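Local structure of transcriptional regulator, TetR family (Thermus thermophilus, 3VPR) at residues Leu51-Leu62 with Tyr89-Met100. The protein probably binds cis-regulatory DNA through a helix-turn-helix domain and acts as a transcriptional repressor of the TetR family. Numbering follows the deposited sequence.
Sequences LYEISLLALKGL and YFEENYPFFVTM
In this all-helical TetR-family regulator, the long helix 47-70 meets the bend between helices 75-92 and 94-103 through Tyr89 and Phe96. With CG anti to the backbone N (chi1 -172°), the Tyr89 ring reaches out to helix 47-70, and its hydroxyl donates to Leu57 O, 2.8 Å from OH to O and tilted 31° from the carbonyl plane; Gly61 N reaches the same oxygen from the opposite face. One face of the Tyr89 ring lies on the Gly61-Leu62 backbone, with Gly61 CA just 3.2 Å from Tyr89 OH, where a side chain would collide. Asn93 ND2 sits over the centre of the other face and donates to Tyr89 O. A leucine in place of Tyr89 would probably leave Leu57 O without its second donor and the Gly61-Leu62 backbone without the flat ring against it. Helix 47-70 links the DNA-binding domain to the C-terminal domain, as in other TetR proteins; the axes of 51-62 and 94-100 cross at -120°. Here Leu57 CD2 makes a CH-pi contact over one face of Phe96, 3.6 Å from the ring centroid, while Ile54 CG2 packs 3.5 Å from Phe96 CD2, the side chains crossing at about a right angle. Ala58 CB lies over Phe97, whose edge meets Leu62 CD2. Leu51 CD1 presses tightly on Thr99 CG2 at 3.5 Å.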
# COMPACT_ATOMS: atom_id res chain seq x y z
N LEU A 51 16.78 -0.09 -13.18
CA LEU A 51 15.74 -0.15 -12.16
C LEU A 51 16.26 0.47 -10.87
O LEU A 51 15.56 1.18 -10.16
CB LEU A 51 15.35 -1.61 -11.89
CG LEU A 51 14.48 -1.79 -10.63
CD1 LEU A 51 13.19 -1.01 -10.81
CD2 LEU A 51 14.19 -3.26 -10.39
N TYR A 52 17.52 0.19 -10.56
CA TYR A 52 18.14 0.72 -9.36
C TYR A 52 18.20 2.26 -9.40
O TYR A 52 17.81 2.92 -8.44
CB TYR A 52 19.54 0.12 -9.20
CG TYR A 52 20.39 0.80 -8.15
CD1 TYR A 52 20.00 0.82 -6.81
CD2 TYR A 52 21.57 1.45 -8.51
CE1 TYR A 52 20.76 1.48 -5.86
CE2 TYR A 52 22.33 2.10 -7.57
CZ TYR A 52 21.93 2.12 -6.25
OH TYR A 52 22.69 2.80 -5.33
N GLU A 53 18.68 2.82 -10.51
CA GLU A 53 18.78 4.28 -10.63
C GLU A 53 17.42 4.98 -10.66
O GLU A 53 17.27 6.08 -10.13
CB GLU A 53 19.64 4.65 -11.85
CG GLU A 53 21.12 4.53 -11.53
CD GLU A 53 22.03 4.88 -12.67
OE1 GLU A 53 21.85 5.96 -13.28
OE2 GLU A 53 22.95 4.08 -12.95
N ILE A 54 16.43 4.33 -11.25
CA ILE A 54 15.09 4.89 -11.24
C ILE A 54 14.61 4.96 -9.78
O ILE A 54 14.07 5.97 -9.33
CB ILE A 54 14.12 4.02 -12.07
CG1 ILE A 54 14.36 4.27 -13.56
CG2 ILE A 54 12.68 4.32 -11.67
CD1 ILE A 54 13.57 3.36 -14.48
N SER A 55 14.83 3.88 -9.03
CA SER A 55 14.41 3.84 -7.62
C SER A 55 15.13 4.92 -6.82
O SER A 55 14.50 5.66 -6.06
CB SER A 55 14.71 2.47 -7.03
OG SER A 55 13.97 1.47 -7.71
N LEU A 56 16.44 5.01 -6.99
CA LEU A 56 17.25 6.03 -6.31
C LEU A 56 16.69 7.42 -6.60
O LEU A 56 16.41 8.19 -5.68
CB LEU A 56 18.70 5.93 -6.79
CG LEU A 56 19.82 5.87 -5.76
CD1 LEU A 56 19.53 4.80 -4.71
CD2 LEU A 56 21.13 5.57 -6.48
N LEU A 57 16.53 7.75 -7.88
CA LEU A 57 15.99 9.05 -8.30
C LEU A 57 14.68 9.39 -7.58
O LEU A 57 14.47 10.52 -7.13
CB LEU A 57 15.77 9.07 -9.81
CG LEU A 57 15.25 10.35 -10.49
CD1 LEU A 57 15.74 10.37 -11.93
CD2 LEU A 57 13.72 10.43 -10.41
N ALA A 58 13.79 8.42 -7.49
CA ALA A 58 12.52 8.64 -6.82
C ALA A 58 12.70 8.81 -5.31
O ALA A 58 12.14 9.74 -4.73
CB ALA A 58 11.56 7.48 -7.11
N LEU A 59 13.48 7.92 -4.69
CA LEU A 59 13.71 7.97 -3.25
C LEU A 59 14.55 9.15 -2.77
O LEU A 59 14.27 9.69 -1.70
CB LEU A 59 14.33 6.65 -2.77
CG LEU A 59 13.37 5.46 -2.87
CD1 LEU A 59 14.11 4.15 -2.64
CD2 LEU A 59 12.25 5.63 -1.87
N LYS A 60 15.55 9.54 -3.55
CA LYS A 60 16.39 10.68 -3.17
C LYS A 60 15.57 11.95 -3.24
O LYS A 60 15.65 12.81 -2.36
CB LYS A 60 17.61 10.81 -4.09
CG LYS A 60 18.75 9.85 -3.74
CD LYS A 60 19.97 10.06 -4.64
CE LYS A 60 21.16 9.22 -4.19
NZ LYS A 60 22.31 9.33 -5.13
N GLY A 61 14.75 12.07 -4.28
CA GLY A 61 13.91 13.24 -4.41
C GLY A 61 12.91 13.27 -3.27
O GLY A 61 12.60 14.33 -2.74
N LEU A 62 12.41 12.10 -2.89
CA LEU A 62 11.44 12.04 -1.80
C LEU A 62 12.10 12.43 -0.48
O LEU A 62 11.58 13.25 0.26
CB LEU A 62 10.85 10.62 -1.71
CG LEU A 62 9.64 10.42 -0.81
CD1 LEU A 62 8.57 11.43 -1.17
CD2 LEU A 62 9.12 9.00 -0.95
N TYR A 89 5.66 15.41 -4.90
CA TYR A 89 6.77 14.75 -5.57
C TYR A 89 6.28 13.45 -6.19
O TYR A 89 6.61 13.12 -7.32
CB TYR A 89 7.89 14.45 -4.58
CG TYR A 89 9.13 13.94 -5.25
CD1 TYR A 89 10.02 14.82 -5.85
CD2 TYR A 89 9.40 12.58 -5.33
CE1 TYR A 89 11.16 14.37 -6.50
CE2 TYR A 89 10.53 12.11 -5.98
CZ TYR A 89 11.41 13.01 -6.57
OH TYR A 89 12.53 12.56 -7.23
N PHE A 90 5.50 12.69 -5.43
CA PHE A 90 4.97 11.42 -5.93
C PHE A 90 4.24 11.61 -7.26
O PHE A 90 4.48 10.88 -8.22
CB PHE A 90 4.03 10.81 -4.89
CG PHE A 90 2.96 9.93 -5.49
CD1 PHE A 90 3.29 8.69 -6.04
CD2 PHE A 90 1.62 10.35 -5.51
CE1 PHE A 90 2.30 7.87 -6.61
CE2 PHE A 90 0.62 9.53 -6.08
CZ PHE A 90 0.96 8.29 -6.63
N GLU A 91 3.35 12.60 -7.31
CA GLU A 91 2.57 12.87 -8.50
C GLU A 91 3.36 13.38 -9.70
O GLU A 91 3.02 13.07 -10.84
CB GLU A 91 1.45 13.86 -8.18
CG GLU A 91 0.73 14.39 -9.42
CD GLU A 91 -0.59 15.06 -9.10
OE1 GLU A 91 -0.63 15.90 -8.17
OE2 GLU A 91 -1.59 14.75 -9.79
N GLU A 92 4.40 14.18 -9.47
CA GLU A 92 5.20 14.72 -10.56
C GLU A 92 6.12 13.65 -11.15
O GLU A 92 6.52 13.73 -12.31
CB GLU A 92 6.05 15.89 -10.08
CG GLU A 92 5.28 17.00 -9.38
CD GLU A 92 6.19 18.05 -8.79
OE1 GLU A 92 7.13 17.66 -8.06
OE2 GLU A 92 5.98 19.25 -9.05
N ASN A 93 6.45 12.65 -10.34
CA ASN A 93 7.35 11.58 -10.77
C ASN A 93 6.65 10.23 -10.67
O ASN A 93 7.26 9.21 -10.33
CB ASN A 93 8.60 11.62 -9.88
CG ASN A 93 9.30 12.97 -9.91
OD1 ASN A 93 10.00 13.28 -10.87
ND2 ASN A 93 9.09 13.78 -8.88
N TYR A 94 5.35 10.23 -10.97
CA TYR A 94 4.52 9.04 -10.89
C TYR A 94 5.13 7.76 -11.46
O TYR A 94 5.21 6.74 -10.76
CB TYR A 94 3.17 9.32 -11.57
CG TYR A 94 2.20 8.18 -11.50
CD1 TYR A 94 1.48 7.93 -10.33
CD2 TYR A 94 1.99 7.34 -12.59
CE1 TYR A 94 0.58 6.88 -10.25
CE2 TYR A 94 1.09 6.28 -12.52
CZ TYR A 94 0.39 6.06 -11.35
OH TYR A 94 -0.50 5.02 -11.26
N PRO A 95 5.56 7.78 -12.73
CA PRO A 95 6.14 6.56 -13.29
C PRO A 95 7.35 5.98 -12.54
O PRO A 95 7.54 4.76 -12.52
CB PRO A 95 6.47 6.95 -14.74
CG PRO A 95 6.51 8.45 -14.72
CD PRO A 95 5.46 8.85 -13.74
N PHE A 96 8.16 6.83 -11.92
CA PHE A 96 9.31 6.35 -11.16
C PHE A 96 8.87 5.58 -9.92
O PHE A 96 9.51 4.62 -9.51
CB PHE A 96 10.20 7.51 -10.72
CG PHE A 96 10.98 8.14 -11.83
CD1 PHE A 96 10.39 9.10 -12.64
CD2 PHE A 96 12.30 7.77 -12.06
CE1 PHE A 96 11.12 9.69 -13.68
CE2 PHE A 96 13.04 8.35 -13.10
CZ PHE A 96 12.44 9.31 -13.91
N PHE A 97 7.76 6.02 -9.32
CA PHE A 97 7.23 5.38 -8.12
C PHE A 97 6.59 4.05 -8.45
O PHE A 97 6.75 3.08 -7.71
CB PHE A 97 6.25 6.31 -7.43
CG PHE A 97 6.92 7.36 -6.59
CD1 PHE A 97 7.23 7.11 -5.26
CD2 PHE A 97 7.33 8.56 -7.16
CE1 PHE A 97 7.93 8.04 -4.50
CE2 PHE A 97 8.03 9.49 -6.41
CZ PHE A 97 8.33 9.23 -5.08
N VAL A 98 5.86 3.99 -9.56
CA VAL A 98 5.23 2.75 -9.97
C VAL A 98 6.33 1.73 -10.26
O VAL A 98 6.20 0.54 -9.98
CB VAL A 98 4.36 2.95 -11.22
CG1 VAL A 98 3.84 1.60 -11.73
CG2 VAL A 98 3.19 3.88 -10.89
N THR A 99 7.45 2.21 -10.81
CA THR A 99 8.56 1.32 -11.13
C THR A 99 9.23 0.80 -9.86
O THR A 99 9.43 -0.41 -9.70
CB THR A 99 9.62 2.03 -11.99
OG1 THR A 99 9.06 2.40 -13.26
CG2 THR A 99 10.82 1.11 -12.23
N MSE A 100 9.57 1.71 -8.96
CA MSE A 100 10.23 1.37 -7.71
C MSE A 100 9.47 0.37 -6.82
O MSE A 100 10.05 -0.61 -6.34
CB MSE A 100 10.49 2.63 -6.89
CG MSE A 100 10.92 2.30 -5.48
SE MSE A 100 10.38 3.62 -4.21
CE MSE A 100 8.48 3.28 -4.22